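Local coordinates for histone-lysine N-methyltransferase SETMAR (Homo sapiens, PDB 3F2K), which methylates histone H3 and, through its mariner transposase region, binds DNA, acting in double-strand break repair, restart of stalled replication forks and DNA integration, at residues A102-I105 and D106-N109; L141-L144 and N145-G148; R213-K216 and C217-C220. All coordinates share one frame; numbering follows the deposited sequence.

Interaction 1: residues A102-I105 and D106-N109; sequences AQEI and DEMN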
# COMPACT_ATOMS: atom_id res chain seq x y z
N ALA A 102 0.82 4.03 14.15
CA ALA A 102 0.75 2.85 15.06
C ALA A 102 -0.70 2.45 15.46
O ALA A 102 -1.04 1.24 15.44
CB ALA A 102 1.69 3.02 16.31
N GLN A 103 -1.53 3.45 15.78
CA GLN A 103 -2.94 3.23 16.13
C GLN A 103 -3.70 2.71 14.92
O GLN A 103 -4.54 1.82 15.04
CB GLN A 103 -3.56 4.52 16.67
CG GLN A 103 -3.00 4.86 18.04
CD GLN A 103 -3.15 3.67 19.04
OE1 GLN A 103 -2.16 3.19 19.64
NE2 GLN A 103 -4.38 3.14 19.14
N GLU A 104 -3.34 3.19 13.73
CA GLU A 104 -3.97 2.71 12.51
C GLU A 104 -3.64 1.24 12.23
O GLU A 104 -4.51 0.47 11.78
CB GLU A 104 -3.53 3.59 11.34
CG GLU A 104 -4.30 4.98 11.36
CD GLU A 104 -5.85 4.89 11.25
OE1 GLU A 104 -6.42 4.07 10.48
OE2 GLU A 104 -6.54 5.71 11.91
N ILE A 105 -2.39 0.87 12.44
CA ILE A 105 -1.93 -0.54 12.27
C ILE A 105 -2.69 -1.45 13.24
O ILE A 105 -3.18 -2.50 12.87
CB ILE A 105 -0.43 -0.63 12.53
CG1 ILE A 105 0.36 -0.01 11.36
CG2 ILE A 105 0.05 -2.07 12.76
CD1 ILE A 105 1.88 0.11 11.74
N ASP A 106 -2.81 -1.01 14.49
CA ASP A 106 -3.62 -1.79 15.47
C ASP A 106 -5.06 -2.00 14.97
O ASP A 106 -5.59 -3.13 15.07
CB ASP A 106 -3.62 -1.07 16.81
CG ASP A 106 -3.82 -1.98 17.95
OD1 ASP A 106 -4.99 -2.44 18.13
OD2 ASP A 106 -2.87 -2.14 18.72
N GLU A 107 -5.70 -0.95 14.46
CA GLU A 107 -7.11 -1.05 14.00
C GLU A 107 -7.16 -1.96 12.78
O GLU A 107 -8.05 -2.82 12.72
CB GLU A 107 -7.67 0.33 13.64
CG GLU A 107 -9.18 0.31 13.33
CD GLU A 107 -9.78 1.68 13.05
OE1 GLU A 107 -9.14 2.71 13.37
OE2 GLU A 107 -10.93 1.71 12.51
N MSE A 108 -6.25 -1.71 11.84
CA MSE A 108 -6.15 -2.59 10.62
C MSE A 108 -6.00 -4.08 11.01
O MSE A 108 -6.65 -4.95 10.40
CB MSE A 108 -5.00 -2.19 9.74
CG MSE A 108 -4.79 -3.19 8.48
SE MSE A 108 -3.72 -4.60 8.85
CE MSE A 108 -2.07 -3.72 9.44
N ASN A 109 -5.11 -4.35 11.97
CA ASN A 109 -4.86 -5.69 12.37
C ASN A 109 -6.14 -6.34 12.99
O ASN A 109 -6.39 -7.55 12.77
CB ASN A 109 -3.66 -5.77 13.32
CG ASN A 109 -3.27 -7.22 13.63
OD1 ASN A 109 -2.89 -7.96 12.74
ND2 ASN A 109 -3.47 -7.64 14.94
O HOH W 1 -9.19 4.58 11.59

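Interaction 2: residues L141-L144 and N145-G148; sequences LQKL and NELG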
# COMPACT_ATOMS: atom_id res chain seq x y z
N LEU A 141 7.39 0.88 14.78
CA LEU A 141 8.18 -0.33 14.76
C LEU A 141 7.80 -1.27 15.91
O LEU A 141 7.59 -2.48 15.70
CB LEU A 141 9.68 0.02 14.82
CG LEU A 141 10.13 0.83 13.55
CD1 LEU A 141 11.56 1.13 13.68
CD2 LEU A 141 9.89 -0.09 12.31
N GLN A 142 7.68 -0.73 17.11
CA GLN A 142 7.24 -1.57 18.23
C GLN A 142 5.83 -2.20 18.03
O GLN A 142 5.63 -3.35 18.39
CB GLN A 142 7.30 -0.79 19.53
CG GLN A 142 7.15 -1.80 20.72
CD GLN A 142 7.17 -1.13 22.06
OE1 GLN A 142 6.23 -0.39 22.44
NE2 GLN A 142 8.22 -1.38 22.79
N LYS A 143 4.91 -1.47 17.45
CA LYS A 143 3.58 -1.99 17.22
C LYS A 143 3.66 -3.21 16.30
O LYS A 143 2.99 -4.22 16.50
CB LYS A 143 2.72 -0.90 16.60
CG LYS A 143 1.23 -1.34 16.37
CD LYS A 143 0.59 -1.85 17.65
CE LYS A 143 0.44 -0.75 18.68
NZ LYS A 143 -0.50 -1.28 19.75
N LEU A 144 4.43 -3.05 15.23
CA LEU A 144 4.63 -4.13 14.27
C LEU A 144 5.25 -5.32 14.98
O LEU A 144 4.71 -6.44 14.85
CB LEU A 144 5.49 -3.70 13.06
CG LEU A 144 4.61 -2.73 12.18
CD1 LEU A 144 5.52 -2.02 11.12
CD2 LEU A 144 3.36 -3.36 11.48
N ASN A 145 6.28 -5.10 15.80
CA ASN A 145 6.90 -6.22 16.47
C ASN A 145 5.86 -6.92 17.42
O ASN A 145 5.74 -8.16 17.43
CB ASN A 145 8.16 -5.76 17.22
CG ASN A 145 8.78 -6.89 18.07
OD1 ASN A 145 8.60 -6.90 19.32
ND2 ASN A 145 9.48 -7.80 17.43
N GLU A 146 5.12 -6.13 18.17
CA GLU A 146 4.15 -6.62 19.13
C GLU A 146 3.00 -7.38 18.52
O GLU A 146 2.60 -8.39 19.09
CB GLU A 146 3.60 -5.47 19.98
CG GLU A 146 4.66 -4.91 20.86
CD GLU A 146 4.08 -3.88 21.83
OE1 GLU A 146 2.95 -3.43 21.58
OE2 GLU A 146 4.77 -3.50 22.80
N LEU A 147 2.60 -7.02 17.31
CA LEU A 147 1.50 -7.73 16.67
C LEU A 147 1.95 -8.86 15.80
O LEU A 147 1.09 -9.55 15.23
CB LEU A 147 0.63 -6.76 15.88
CG LEU A 147 -0.10 -5.66 16.65
CD1 LEU A 147 -0.84 -4.84 15.65
CD2 LEU A 147 -1.15 -6.28 17.70
N GLY A 148 3.28 -9.03 15.65
CA GLY A 148 3.85 -10.18 14.88
C GLY A 148 4.04 -9.93 13.39
O GLY A 148 4.09 -10.89 12.63

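Interaction 3: residues R213-K216 and C217-C220; sequences RWQK and CVDC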
# COMPACT_ATOMS: atom_id res chain seq x y z
N ARG A 213 7.05 -7.42 -11.80
CA ARG A 213 7.67 -6.11 -11.62
C ARG A 213 9.08 -6.21 -11.00
O ARG A 213 10.01 -5.47 -11.44
CB ARG A 213 6.81 -5.23 -10.74
CG ARG A 213 5.56 -4.77 -11.52
CD ARG A 213 4.73 -3.89 -10.65
NE ARG A 213 3.63 -3.36 -11.44
CZ ARG A 213 3.56 -2.13 -11.94
NH1 ARG A 213 4.51 -1.24 -11.68
NH2 ARG A 213 2.49 -1.79 -12.70
N TRP A 214 9.25 -7.08 -9.99
CA TRP A 214 10.64 -7.36 -9.55
C TRP A 214 11.55 -7.78 -10.70
O TRP A 214 12.73 -7.31 -10.81
CB TRP A 214 10.70 -8.39 -8.41
CG TRP A 214 10.01 -7.85 -7.15
CD1 TRP A 214 9.93 -6.56 -6.73
CD2 TRP A 214 9.30 -8.65 -6.19
NE1 TRP A 214 9.19 -6.50 -5.52
CE2 TRP A 214 8.84 -7.79 -5.17
CE3 TRP A 214 9.06 -10.02 -6.08
CZ2 TRP A 214 8.07 -8.27 -4.08
CZ3 TRP A 214 8.32 -10.50 -5.00
CH2 TRP A 214 7.83 -9.61 -4.01
N GLN A 215 11.03 -8.66 -11.55
CA GLN A 215 11.86 -9.17 -12.65
C GLN A 215 12.17 -8.10 -13.67
O GLN A 215 13.28 -8.05 -14.21
CB GLN A 215 11.21 -10.38 -13.35
CG GLN A 215 12.18 -11.10 -14.36
CD GLN A 215 13.45 -11.57 -13.70
OE1 GLN A 215 13.41 -12.34 -12.74
NE2 GLN A 215 14.61 -11.12 -14.21
N LYS A 216 11.22 -7.24 -13.92
CA LYS A 216 11.44 -6.17 -14.92
C LYS A 216 12.48 -5.23 -14.38
O LYS A 216 13.36 -4.72 -15.14
CB LYS A 216 10.14 -5.42 -15.17
CG LYS A 216 9.13 -6.19 -16.04
CD LYS A 216 7.99 -5.25 -16.30
CE LYS A 216 6.76 -6.00 -16.80
NZ LYS A 216 5.84 -4.90 -17.27
N CYS A 217 12.45 -5.03 -13.05
CA CYS A 217 13.42 -4.18 -12.36
C CYS A 217 14.81 -4.80 -12.49
O CYS A 217 15.75 -4.11 -12.92
CB CYS A 217 13.02 -3.93 -10.90
SG CYS A 217 14.28 -2.91 -10.02
N VAL A 218 14.90 -6.12 -12.27
CA VAL A 218 16.18 -6.82 -12.47
C VAL A 218 16.65 -6.69 -13.95
O VAL A 218 17.87 -6.42 -14.23
CB VAL A 218 16.06 -8.29 -11.99
CG1 VAL A 218 17.32 -9.11 -12.44
CG2 VAL A 218 15.93 -8.35 -10.40
N ASP A 219 15.69 -6.87 -14.87
CA ASP A 219 15.99 -6.85 -16.32
C ASP A 219 16.57 -5.50 -16.76
O ASP A 219 17.39 -5.44 -17.70
CB ASP A 219 14.79 -7.21 -17.17
CG ASP A 219 14.38 -8.69 -17.06
OD1 ASP A 219 15.21 -9.55 -16.71
OD2 ASP A 219 13.19 -8.97 -17.35
N CYS A 220 16.10 -4.43 -16.11
CA CYS A 220 16.54 -3.06 -16.38
C CYS A 220 17.65 -2.59 -15.44
O CYS A 220 17.94 -1.40 -15.34
CB CYS A 220 15.31 -2.14 -16.26
SG CYS A 220 14.03 -2.48 -17.47

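Interaction 1: residues A102-I105 and D106-N109
D106 sits one turn after A102 in a continuous alpha-helix, and its N donates to A102 O over 3.0 Å. Its CB rests 3.5 Å from Q103 O. A first torsion of -153° sets CG opposite the backbone N and takes the carboxylate off the turn, and OD2 forms a salt bridge with K143 of the neighbouring helix. E107 follows, its N bonded to Q103 O and its extended chain running alongside that of E104, both pointing the same way. The two carboxylates are turned 46° against each other, and E104 OE1 stays 4.2 Å from E107 OE1, a pairing of like charges. One water joins the two carboxylates, hydrogen-bonded to E107 OE1 at 2.6 Å and to E104 OE2 at 2.9 Å. E104 has stronger company elsewhere: K100 forms a salt bridge with OE2, while H86 and S88 bond to OE1, which probably offsets much of the repulsion. M108, present as selenomethionine, closes the next turn with a 2.8 Å bond from its N to E104 O. Its chain bends at chi2 and chi3, and this folds the terminal methyl back beside I105, CE standing 4.3 Å from CG2 in apolar contact. N109 ends the series: N bonds to I105 O, CB lies 3.3 Å from the same oxygen, and the side-chain OD1 is hydrogen-bonded to Y149 OH. Within the RNase H-like transposase domain, helix 98-115 lies against the sheet, with helix 140-147 beside it: I105 and M108 pack on W78 of strand 72-80, M108 and E107 on strand 83-89, and I105 and N109 on helix 140-147.

Interaction 2: residues L141-L144 and N145-G148
K143 and L147, one turn apart, meet through their aliphatic parts: K143 CD lies 3.9 Å from L147 CD1, the two chains crossing at a slant. Bends at chi2 and chi3 curl the lysine so that its methylenes face the leucine while NZ reaches D106 of helix 98-115 in a salt bridge. E146 OE1 is a more distant opposite charge, 4.5 Å from K143 NZ. On the exposed flank the planes of the Q142 amide and E146 carboxylate are nearly parallel, 10° apart, with Q142 CD 3.5 Å from E146 OE2; Q142 OE1 and E146 OE2 are both acceptors, so this is contact without a bond. L147 also packs on N109 of helix 98-115. An alanine in place of L147 would probably leave the K143 methylenes without their apolar neighbour and open a gap against N109. Backbone bonds set these side chains in place, E146 N to Q142 O at 2.8 Å and L147 N to K143 O at 2.9 Å. Farther along, G148 N makes a weak bond to L144 O at 3.1 Å and a bond to N145 O at 3.2 Å. G148, with a positive phi of 88°, completes a Schellman motif at the C-terminal end of this helix, a common helix cap.

Interaction 3: residues R213-K216 and C217-C220
Q215 and D219 form a side-chain hydrogen bond between residues i and i+4 in the last turns of helix 202-219 of the RNase H-like transposase domain. From CB, the glutamine chain sets off with CG anti to the backbone N (chi1 -170°) and then bends at chi2 (58°), which turns it along the helix toward D219. CG passes 3.8 Å from D219 OD2, and CD comes within 4.0 Å of D219 OD1. At the tip, NE2 donates to D219 OD1 over 3.0 Å and also lies 3.8 Å from V218 CG1. The main chain ties the same pair together a second time, D219 N bonding to Q215 O at 2.8 Å, so the aspartate is gripped through both backbone and side chain. Next along, C220 N bonds to K216 O at 2.9 Å as the chain leaves helical geometry. The inner face of this turn looks to helix 8-27, where W214 packs on L21 and I22 and C217 on S18; R213 instead bonds to D160 O and lies in a cation-pi contact with Y166. The side-chain bond is turned: OD1 lies almost within the Q215 amide plane, yet NE2 approaches it from above the carboxylate, 51° out of that plane.

The three interactions follow one another along the chain, each within a single helix: 98-115, then 140-147, then 202-219. Interactions 1 and 2 are neighbours, with centres about 10 Å apart, touching through a salt bridge and apolar packing such as I105 on L144. Together they pack one flank of the mixed sheet whose strand 34-43 carries D38, with D130 following strand 126-128; both residues bind the magnesium ion. Interaction 3 stands apart, its centre about 32 Å from that of interaction 1 and 31 Å from that of interaction 2, with no atomic contact to either. It belongs to a separate helix pair, 202-219 with 8-27, on the opposite side of the chain's centre from interaction 1.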